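Local coordinates for Thiol:disulfide interchange protein DsbA (Neisseria meningitidis serogroup B, PDB 2ZNM) that is a DsbA-like member of the thioredoxin family that probably acts as a disulfide oxidoreductase in the periplasm, at residues P17-G22 with Y56-H61; E60-Q65 with Y146-T151; Y160-N165 with H173-L178. All coordinates share one frame; numbering follows the deposited sequence.

Contact 1: P17-G22 with Y56-H61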
loop_
_atom_site.group_PDB
_atom_site.type_symbol
_atom_site.label_atom_id
_atom_site.label_comp_id
_atom_site.label_asym_id
_atom_site.label_seq_id
_atom_site.Cartn_x
_atom_site.Cartn_y
_atom_site.Cartn_z
ATOM N N PRO A 17 5.745 11.199 7.596
ATOM C CA PRO A 17 6.971 10.651 8.180
ATOM C C PRO A 17 7.332 9.296 7.570
ATOM O O PRO A 17 6.504 8.377 7.550
ATOM C CB PRO A 17 6.619 10.496 9.664
ATOM C CG PRO A 17 5.488 11.442 9.893
ATOM C CD PRO A 17 4.708 11.436 8.618
ATOM N N GLN A 18 8.558 9.190 7.068
ATOM C CA GLN A 18 9.041 7.951 6.459
ATOM C C GLN A 18 9.177 6.825 7.484
ATOM O O GLN A 18 9.402 7.067 8.668
ATOM C CB GLN A 18 10.375 8.172 5.722
ATOM C CG GLN A 18 10.257 9.018 4.451
ATOM C CD GLN A 18 11.487 8.951 3.556
ATOM O OE1 GLN A 18 11.431 9.318 2.387
ATOM N NE2 GLN A 18 12.599 8.483 4.103
ATOM N N GLU A 19 9.020 5.596 6.999
ATOM C CA GLU A 19 9.262 4.384 7.772
ATOM C C GLU A 19 10.734 4.328 8.208
ATOM O O GLU A 19 11.041 4.013 9.360
ATOM C CB GLU A 19 8.971 3.189 6.880
ATOM C CG GLU A 19 8.003 2.167 7.417
ATOM C CD GLU A 19 7.506 1.239 6.307
ATOM O OE1 GLU A 19 8.285 0.948 5.364
ATOM O OE2 GLU A 19 6.334 0.806 6.372
ATOM N N GLN A 20 11.629 4.636 7.267
ATOM C CA GLN A 20 13.075 4.611 7.476
ATOM C C GLN A 20 13.677 5.937 7.036
ATOM O O GLN A 20 13.378 6.416 5.941
ATOM C CB GLN A 20 13.721 3.520 6.616
ATOM C CG GLN A 20 13.133 2.124 6.714
ATOM C CD GLN A 20 13.916 1.125 5.881
ATOM O OE1 GLN A 20 13.418 0.591 4.882
ATOM N NE2 GLN A 20 15.164 0.883 6.274
ATOM N N SER A 21 14.542 6.518 7.873
ATOM C CA SER A 21 15.308 7.703 7.482
ATOM C C SER A 21 16.558 7.329 6.690
ATOM O O SER A 21 16.995 6.173 6.710
ATOM C CB SER A 21 15.682 8.541 8.699
ATOM O OG SER A 21 14.566 9.287 9.142
ATOM N N GLY A 22 17.119 8.301 5.977
ATOM C CA GLY A 22 18.326 8.069 5.178
ATOM C C GLY A 22 18.046 7.576 3.767
ATOM O O GLY A 22 18.664 8.056 2.814
ATOM N N TYR A 56 13.135 2.781 -1.420
ATOM C CA TYR A 56 12.352 1.617 -0.943
ATOM C C TYR A 56 10.838 1.805 -1.078
ATOM O O TYR A 56 10.335 2.935 -1.174
ATOM C CB TYR A 56 12.728 1.233 0.507
ATOM C CG TYR A 56 12.210 2.182 1.562
ATOM C CD1 TYR A 56 10.998 1.934 2.221
ATOM C CD2 TYR A 56 12.928 3.329 1.902
ATOM C CE1 TYR A 56 10.512 2.815 3.199
ATOM C CE2 TYR A 56 12.456 4.214 2.878
ATOM C CZ TYR A 56 11.251 3.953 3.519
ATOM O OH TYR A 56 10.791 4.837 4.474
ATOM N N LEU A 57 10.130 0.679 -1.071
ATOM C CA LEU A 57 8.683 0.621 -1.276
ATOM C C LEU A 57 7.932 0.441 0.046
ATOM O O LEU A 57 8.290 -0.420 0.851
ATOM C CB LEU A 57 8.343 -0.544 -2.218
ATOM C CG LEU A 57 7.798 -0.386 -3.653
ATOM C CD1 LEU A 57 7.766 1.049 -4.198
ATOM C CD2 LEU A 57 8.518 -1.332 -4.598
ATOM N N ARG A 58 6.897 1.254 0.255
ATOM C CA ARG A 58 5.993 1.117 1.393
ATOM C C ARG A 58 4.551 1.110 0.871
ATOM O O ARG A 58 4.214 1.862 -0.046
ATOM C CB ARG A 58 6.206 2.286 2.381
ATOM C CG ARG A 58 5.220 2.370 3.568
ATOM C CD ARG A 58 5.421 3.673 4.326
ATOM N NE ARG A 58 4.502 3.875 5.448
ATOM C CZ ARG A 58 4.477 4.979 6.207
ATOM N NH1 ARG A 58 5.301 5.991 5.950
ATOM N NH2 ARG A 58 3.620 5.087 7.215
ATOM N N THR A 59 3.703 0.263 1.447
ATOM C CA THR A 59 2.287 0.259 1.092
ATOM C C THR A 59 1.385 0.445 2.308
ATOM O O THR A 59 1.698 -0.035 3.399
ATOM C CB THR A 59 1.870 -1.032 0.337
ATOM O OG1 THR A 59 2.012 -2.172 1.202
ATOM C CG2 THR A 59 2.724 -1.223 -0.909
ATOM N N GLU A 60 0.268 1.154 2.110
ATOM C CA GLU A 60 -0.766 1.303 3.137
ATOM C C GLU A 60 -2.145 1.083 2.519
ATOM O O GLU A 60 -2.452 1.621 1.443
ATOM C CB GLU A 60 -0.700 2.681 3.782
ATOM C CG GLU A 60 0.679 3.073 4.339
ATOM C CD GLU A 60 1.049 2.375 5.645
ATOM O OE1 GLU A 60 2.239 2.375 6.005
ATOM O OE2 GLU A 60 0.167 1.841 6.332
ATOM N N HIS A 61 -2.968 0.270 3.170
ATOM C CA HIS A 61 -4.365 0.161 2.749
ATOM C C HIS A 61 -5.166 1.401 3.167
ATOM O O HIS A 61 -5.175 1.818 4.321
ATOM C CB HIS A 61 -5.031 -1.118 3.249
ATOM C CG HIS A 61 -6.257 -1.489 2.477
ATOM N ND1 HIS A 61 -6.338 -2.637 1.713
ATOM C CD2 HIS A 61 -7.439 -0.848 2.322
ATOM C CE1 HIS A 61 -7.526 -2.693 1.137
ATOM N NE2 HIS A 61 -8.205 -1.614 1.479
#

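Contact 2: E60-Q65 with Y146-T151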
loop_
_atom_site.group_PDB
_atom_site.type_symbol
_atom_site.label_atom_id
_atom_site.label_comp_id
_atom_site.label_asym_id
_atom_site.label_seq_id
_atom_site.Cartn_x
_atom_site.Cartn_y
_atom_site.Cartn_z
ATOM N N GLU A 60 0.268 1.154 2.110
ATOM C CA GLU A 60 -0.766 1.303 3.137
ATOM C C GLU A 60 -2.145 1.083 2.519
ATOM O O GLU A 60 -2.452 1.621 1.443
ATOM C CB GLU A 60 -0.700 2.681 3.782
ATOM C CG GLU A 60 0.679 3.073 4.339
ATOM C CD GLU A 60 1.049 2.375 5.645
ATOM O OE1 GLU A 60 2.239 2.375 6.005
ATOM O OE2 GLU A 60 0.167 1.841 6.332
ATOM N N HIS A 61 -2.968 0.270 3.170
ATOM C CA HIS A 61 -4.365 0.161 2.749
ATOM C C HIS A 61 -5.166 1.401 3.167
ATOM O O HIS A 61 -5.175 1.818 4.321
ATOM C CB HIS A 61 -5.031 -1.118 3.249
ATOM C CG HIS A 61 -6.257 -1.489 2.477
ATOM N ND1 HIS A 61 -6.338 -2.637 1.713
ATOM C CD2 HIS A 61 -7.439 -0.848 2.322
ATOM C CE1 HIS A 61 -7.526 -2.693 1.137
ATOM N NE2 HIS A 61 -8.205 -1.614 1.479
ATOM N N VAL A 62 -5.831 1.972 2.183
ATOM C CA VAL A 62 -6.654 3.161 2.301
ATOM C C VAL A 62 -7.907 2.813 3.138
ATOM O O VAL A 62 -8.420 1.718 3.037
ATOM C CB VAL A 62 -6.967 3.596 0.834
ATOM C CG1 VAL A 62 -8.324 3.116 0.349
ATOM C CG2 VAL A 62 -6.724 5.034 0.607
ATOM N N VAL A 63 -8.348 3.703 4.022
ATOM C CA VAL A 63 -9.582 3.466 4.799
ATOM C C VAL A 63 -10.574 4.602 4.543
ATOM O O VAL A 63 -10.446 5.674 5.135
ATOM C CB VAL A 63 -9.324 3.360 6.331
ATOM C CG1 VAL A 63 -10.634 3.065 7.081
ATOM C CG2 VAL A 63 -8.264 2.315 6.646
ATOM N N TRP A 64 -11.545 4.360 3.657
ATOM C CA TRP A 64 -12.479 5.402 3.216
ATOM C C TRP A 64 -13.787 5.398 3.994
ATOM O O TRP A 64 -14.438 6.434 4.120
ATOM C CB TRP A 64 -12.776 5.288 1.720
ATOM C CG TRP A 64 -11.652 5.711 0.826
ATOM C CD1 TRP A 64 -10.718 6.683 1.076
ATOM C CD2 TRP A 64 -11.352 5.191 -0.477
ATOM N NE1 TRP A 64 -9.843 6.782 0.015
ATOM C CE2 TRP A 64 -10.213 5.885 -0.953
ATOM C CE3 TRP A 64 -11.936 4.210 -1.288
ATOM C CZ2 TRP A 64 -9.651 5.633 -2.202
ATOM C CZ3 TRP A 64 -11.379 3.956 -2.536
ATOM C CH2 TRP A 64 -10.245 4.667 -2.980
ATOM N N GLN A 65 -14.169 4.226 4.493
ATOM C CA GLN A 65 -15.374 4.069 5.305
ATOM C C GLN A 65 -14.989 3.261 6.539
ATOM O O GLN A 65 -14.083 2.425 6.459
ATOM C CB GLN A 65 -16.493 3.360 4.516
ATOM C CG GLN A 65 -16.968 4.092 3.253
ATOM C CD GLN A 65 -17.436 5.528 3.514
ATOM O OE1 GLN A 65 -18.059 5.821 4.535
ATOM N NE2 GLN A 65 -17.136 6.424 2.580
ATOM N N TYR A 146 -4.030 13.070 5.341
ATOM C CA TYR A 146 -3.348 13.449 4.112
ATOM C C TYR A 146 -4.251 13.405 2.879
ATOM O O TYR A 146 -3.767 13.476 1.749
ATOM C CB TYR A 146 -2.062 12.623 3.939
ATOM C CG TYR A 146 -1.100 12.779 5.108
ATOM C CD1 TYR A 146 -0.306 13.921 5.236
ATOM C CD2 TYR A 146 -1.000 11.795 6.093
ATOM C CE1 TYR A 146 0.568 14.073 6.309
ATOM C CE2 TYR A 146 -0.123 11.935 7.170
ATOM C CZ TYR A 146 0.659 13.077 7.269
ATOM O OH TYR A 146 1.525 13.229 8.334
ATOM N N ARG A 147 -5.562 13.321 3.121
ATOM C CA ARG A 147 -6.608 13.375 2.085
ATOM C C ARG A 147 -6.354 12.418 0.911
ATOM O O ARG A 147 -6.345 12.829 -0.253
ATOM C CB ARG A 147 -6.822 14.819 1.582
ATOM C CG ARG A 147 -7.438 15.819 2.594
ATOM C CD ARG A 147 -6.394 16.392 3.562
ATOM N NE ARG A 147 -6.788 17.669 4.162
ATOM C CZ ARG A 147 -7.573 17.813 5.235
ATOM N NH1 ARG A 147 -8.087 16.755 5.859
ATOM N NH2 ARG A 147 -7.847 19.030 5.686
ATOM N N ILE A 148 -6.140 11.145 1.217
ATOM C CA ILE A 148 -5.971 10.133 0.167
ATOM C C ILE A 148 -7.349 9.626 -0.261
ATOM O O ILE A 148 -7.991 8.835 0.437
ATOM C CB ILE A 148 -5.020 8.990 0.603
ATOM C CG1 ILE A 148 -3.574 9.493 0.655
ATOM C CG2 ILE A 148 -5.076 7.834 -0.364
ATOM C CD1 ILE A 148 -3.129 9.942 2.002
ATOM N N ASP A 149 -7.802 10.112 -1.413
ATOM C CA ASP A 149 -9.165 9.871 -1.879
ATOM C C ASP A 149 -9.201 9.109 -3.201
ATOM O O ASP A 149 -10.209 9.112 -3.909
ATOM C CB ASP A 149 -9.928 11.201 -1.983
ATOM C CG ASP A 149 -9.287 12.184 -2.960
ATOM O OD1 ASP A 149 -8.123 11.961 -3.388
ATOM O OD2 ASP A 149 -9.957 13.192 -3.292
ATOM N N SER A 150 -8.100 8.423 -3.498
ATOM C CA SER A 150 -7.863 7.856 -4.812
ATOM C C SER A 150 -6.829 6.737 -4.697
ATOM O O SER A 150 -5.851 6.862 -3.967
ATOM C CB SER A 150 -7.380 8.976 -5.749
ATOM O OG SER A 150 -7.059 8.503 -7.044
ATOM N N THR A 151 -7.058 5.630 -5.393
ATOM C CA THR A 151 -6.116 4.513 -5.400
ATOM C C THR A 151 -5.786 4.126 -6.842
ATOM O O THR A 151 -6.677 4.070 -7.678
ATOM C CB THR A 151 -6.641 3.280 -4.615
ATOM O OG1 THR A 151 -7.959 2.955 -5.059
ATOM C CG2 THR A 151 -6.678 3.545 -3.112
#

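Contact 3: Y160-N165 with H173-L178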
loop_
_atom_site.group_PDB
_atom_site.type_symbol
_atom_site.label_atom_id
_atom_site.label_comp_id
_atom_site.label_asym_id
_atom_site.label_seq_id
_atom_site.Cartn_x
_atom_site.Cartn_y
_atom_site.Cartn_z
ATOM N N TYR A 160 6.123 14.449 -2.028
ATOM C CA TYR A 160 5.632 14.693 -3.379
ATOM C C TYR A 160 4.695 13.603 -3.845
ATOM O O TYR A 160 5.035 12.418 -3.832
ATOM C CB TYR A 160 6.782 14.880 -4.374
ATOM C CG TYR A 160 7.723 16.002 -4.024
ATOM C CD1 TYR A 160 7.349 17.334 -4.209
ATOM C CD2 TYR A 160 8.991 15.735 -3.515
ATOM C CE1 TYR A 160 8.213 18.379 -3.895
ATOM C CE2 TYR A 160 9.872 16.778 -3.198
ATOM C CZ TYR A 160 9.470 18.093 -3.392
ATOM O OH TYR A 160 10.319 19.119 -3.082
ATOM N N ARG A 161 3.510 14.040 -4.258
ATOM C CA ARG A 161 2.414 13.167 -4.653
ATOM C C ARG A 161 2.381 13.122 -6.169
ATOM O O ARG A 161 2.313 14.166 -6.825
ATOM C CB ARG A 161 1.103 13.740 -4.115
ATOM C CG ARG A 161 -0.152 12.914 -4.334
ATOM C CD ARG A 161 -1.313 13.713 -3.764
ATOM N NE ARG A 161 -2.427 12.881 -3.326
ATOM C CZ ARG A 161 -3.203 13.164 -2.283
ATOM N NH1 ARG A 161 -2.968 14.241 -1.546
ATOM N NH2 ARG A 161 -4.192 12.352 -1.957
ATOM N N VAL A 162 2.448 11.916 -6.719
ATOM C CA VAL A 162 2.436 11.736 -8.162
ATOM C C VAL A 162 1.090 12.148 -8.754
ATOM O O VAL A 162 0.035 11.882 -8.166
ATOM C CB VAL A 162 2.748 10.267 -8.539
ATOM C CG1 VAL A 162 2.568 10.035 -10.033
ATOM C CG2 VAL A 162 4.159 9.901 -8.107
ATOM N N ILE A 163 1.140 12.815 -9.903
ATOM C CA ILE A 163 -0.030 12.982 -10.757
ATOM C C ILE A 163 0.115 12.028 -11.938
ATOM O O ILE A 163 1.070 12.130 -12.703
ATOM C CB ILE A 163 -0.181 14.437 -11.281
ATOM C CG1 ILE A 163 -0.314 15.421 -10.114
ATOM C CG2 ILE A 163 -1.378 14.538 -12.246
ATOM C CD1 ILE A 163 -0.403 16.881 -10.531
ATOM N N PHE A 164 -0.821 11.098 -12.080
ATOM C CA PHE A 164 -0.764 10.124 -13.172
ATOM C C PHE A 164 -1.400 10.700 -14.442
ATOM O O PHE A 164 -2.488 10.292 -14.859
ATOM C CB PHE A 164 -1.418 8.800 -12.765
ATOM C CG PHE A 164 -0.678 8.057 -11.682
ATOM C CD1 PHE A 164 0.411 7.243 -11.991
ATOM C CD2 PHE A 164 -1.081 8.154 -10.353
ATOM C CE1 PHE A 164 1.095 6.548 -10.987
ATOM C CE2 PHE A 164 -0.405 7.456 -9.343
ATOM C CZ PHE A 164 0.682 6.658 -9.663
ATOM N N ASN A 165 -0.702 11.660 -15.043
ATOM C CA ASN A 165 -1.198 12.369 -16.222
ATOM C C ASN A 165 -0.851 11.696 -17.553
ATOM O O ASN A 165 -1.442 12.014 -18.591
ATOM C CB ASN A 165 -0.748 13.846 -16.210
ATOM C CG ASN A 165 0.774 14.015 -16.154
ATOM O OD1 ASN A 165 1.478 13.291 -15.447
ATOM N ND2 ASN A 165 1.280 14.998 -16.886
ATOM N N HIS A 173 8.388 6.797 -14.611
ATOM C CA HIS A 173 9.327 7.837 -14.979
ATOM C C HIS A 173 9.233 9.041 -14.035
ATOM O O HIS A 173 10.257 9.596 -13.626
ATOM C CB HIS A 173 9.080 8.265 -16.426
ATOM C CG HIS A 173 9.882 9.454 -16.845
ATOM N ND1 HIS A 173 11.247 9.404 -17.028
ATOM C CD2 HIS A 173 9.513 10.731 -17.103
ATOM C CE1 HIS A 173 11.685 10.598 -17.385
ATOM N NE2 HIS A 173 10.652 11.421 -17.441
ATOM N N THR A 174 8.005 9.435 -13.696
ATOM C CA THR A 174 7.759 10.535 -12.762
ATOM C C THR A 174 8.259 10.180 -11.366
ATOM O O THR A 174 8.932 10.984 -10.724
ATOM C CB THR A 174 6.264 10.946 -12.743
ATOM O OG1 THR A 174 5.933 11.566 -13.993
ATOM C CG2 THR A 174 5.965 11.931 -11.616
ATOM N N ILE A 175 7.950 8.963 -10.915
ATOM C CA ILE A 175 8.431 8.460 -9.631
ATOM C C ILE A 175 9.962 8.461 -9.585
ATOM O O ILE A 175 10.544 8.939 -8.611
ATOM C CB ILE A 175 7.840 7.061 -9.297
ATOM C CG1 ILE A 175 6.325 7.157 -9.102
ATOM C CG2 ILE A 175 8.466 6.482 -8.038
ATOM C CD1 ILE A 175 5.550 5.853 -9.365
ATOM N N LYS A 176 10.607 7.959 -10.642
ATOM C CA LYS A 176 12.072 7.898 -10.688
ATOM C C LYS A 176 12.747 9.273 -10.639
ATOM O O LYS A 176 13.743 9.449 -9.932
ATOM C CB LYS A 176 12.574 7.058 -11.862
ATOM C CG LYS A 176 12.653 5.567 -11.520
ATOM C CD LYS A 176 13.075 4.726 -12.708
ATOM C CE LYS A 176 14.546 4.961 -13.067
ATOM N NZ LYS A 176 14.977 4.161 -14.260
ATOM N N GLU A 177 12.179 10.235 -11.370
ATOM C CA GLU A 177 12.634 11.629 -11.357
ATOM C C GLU A 177 12.437 12.294 -9.991
ATOM O O GLU A 177 13.257 13.104 -9.571
ATOM C CB GLU A 177 11.921 12.444 -12.442
ATOM C CG GLU A 177 12.504 12.289 -13.852
ATOM C CD GLU A 177 11.936 13.301 -14.854
ATOM O OE1 GLU A 177 10.701 13.530 -14.860
ATOM O OE2 GLU A 177 12.728 13.865 -15.648
ATOM N N LEU A 178 11.349 11.939 -9.312
ATOM C CA LEU A 178 11.040 12.444 -7.973
ATOM C C LEU A 178 11.991 11.920 -6.907
ATOM O O LEU A 178 12.323 12.634 -5.964
ATOM C CB LEU A 178 9.593 12.112 -7.593
ATOM C CG LEU A 178 8.502 13.193 -7.498
ATOM C CD1 LEU A 178 8.777 14.449 -8.315
ATOM C CD2 LEU A 178 7.130 12.608 -7.854
#

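Contact 1: P17-G22 with Y56-H61
The ring of Tyr56 has the amide end of Gln20 over one face and Gln18 NE2 at its edge, the Gln18 amide standing at 81° to the ring and hydrogen-bonded through NE2 to Lys23 O. The Glu19 side chain runs obliquely past the Tyr56 ring, its CB 3.4 Å from Tyr56 OH. Tyr56 OH accepts the backbone N-H of Gln20 N at 2.9 Å, nearly straight at 162°. Arg58 NH1 donates a hydrogen bond to Pro17 O at 3.1 Å, the oxygen at the guanidinium edge but tilted somewhat out of its plane, while Glu60 OE1 lies in the plane, 2.8 Å from Arg58 NE, using its anti lone pair. Glu19 OE2 is well out of that plane; at 3.7 Å from Arg58 NE it makes a long salt bridge through charge alone. Arg58 arrives with its chain extended from CG to NE and CG anti to the backbone N (chi1 174°). Glu25 adds a third carboxylate, bridging to Arg58 NH1 and accepting the Glu19 N-H. The hydrogen bonds to Pro17 O and from Gln20 N thus hold the loop, while the arginine's charge would partly offset the repulsion of Glu19 and Glu60.

Contact 2: E60-Q65 with Y146-T151
Trp64 brings the CZ2-CH2 rim of its indole up to the backbone joining Asp149 to Ser150 and to the side chain of Thr151. Trp64 CZ2 comes within 3.4 Å of Ser150 N, and Trp64 CH2 within 3.7 Å of Thr151 CG2. The five-membered side delivers the polar bond: Trp64 NE1 donates to Ile148 O at 2.8 Å, with an N-H...O angle of 157° and the acceptor only 3° out of the indole plane. With CG beside its own backbone N (chi1 -73°), the indole is aimed edge-on at this carbonyl. One face of it is covered by Val62 CG1, 3.6 Å above the plane and over the ring centre. The other methyl of Val62, CG2, presses on Ile148 CG2 at 3.4 Å, tighter than usual for two carbons, and Val62 CG1 also reaches Thr151 CG2 at 3.9 Å. One residue before Ile148, Arg147, with positive phi, closes helix 130-145 in a Schellman motif. Thr151 also touches Phe33 and Cys34, and the Trp64 ring meets that of Phe33. Cys34 is one of two cysteines predicted to form the redox-active disulfide, which is not formed here. As in thioredoxin-fold proteins generally, the loop before strand 153-156 faces the active-site motif. The in-plane N-H...O bond together with Val62 on one face should restrain the ring, consistent with an ordered surface beside the predicted redox cysteines.

Contact 3: Y160-N165 with H173-L178
Val162 points its CB from strand 160-162 at the helix and divides there into two methyls with different duties. CG2, beside the backbone N, enters the helix surface: Val162 CG2 is 3.6 Å from Ile175 CG1 and 4.0 Å from Leu178 CD2. Val162 CG1, anti to the backbone N (chi1 173°), runs forward along the strand and comes within 4.2 Å of Thr174 CG2. The same methyl lies over one face of the Phe164 ring, 3.7 Å above its plane and over its centre, where Phe164 forms the middle of an inverse gamma turn. The Val162 and Ile175 side chains cross at about a right angle, and the isoleucine atom met by the CG2 methyl is the methylene CG1. Two residues earlier along the strand, on the same side, Tyr160 contributes its CB, 3.9 Å from Leu178 CG. Beyond CB the Tyr160 ring leaves this pair, meets the ring of Tyr9 and sends its hydroxyl to Glu185. Thr174 likewise uses only its methyl across the contact, since its OG1 is hydrogen-bonded to Gly170 O within the helix. The side-chain contacts between strand and helix are therefore carbon on carbon. The axes of strand 160-162 and the 173-178 part of the helix approach to 9.4 Å and run nearly antiparallel, at 167°. Helix 167-185 thus lies along one face of the sheet, with Ile175 also on Val154 and Leu178 also on Val156 of strand 153-156, while Leu178 reaches Tyr9 of strand 9-11 on the far side of strand 160-162.

From the N terminus, contact 1 is the first to open: the loop between strands 9-11 and 24-30 closes onto strand 55-61, an outermost strand of the sheet. Contact 2 begins where contact 1 ends, sharing Glu60 and His61, and closes a span that contains the helical insertion of DsbA-like proteins. Contact 3 follows in series as a short strand-to-helix closure, so none nests in another. Contacts 1 and 2 touch through Pro17 CD and Tyr146 OH; contacts 2 and 3 through a probable hydrogen bond, Arg161 NH2 to Arg147 O. Together they tie the loop before strand 24-30, edge strand 55-61, the loop before strand 153-156 and helix 167-185 to the sheet.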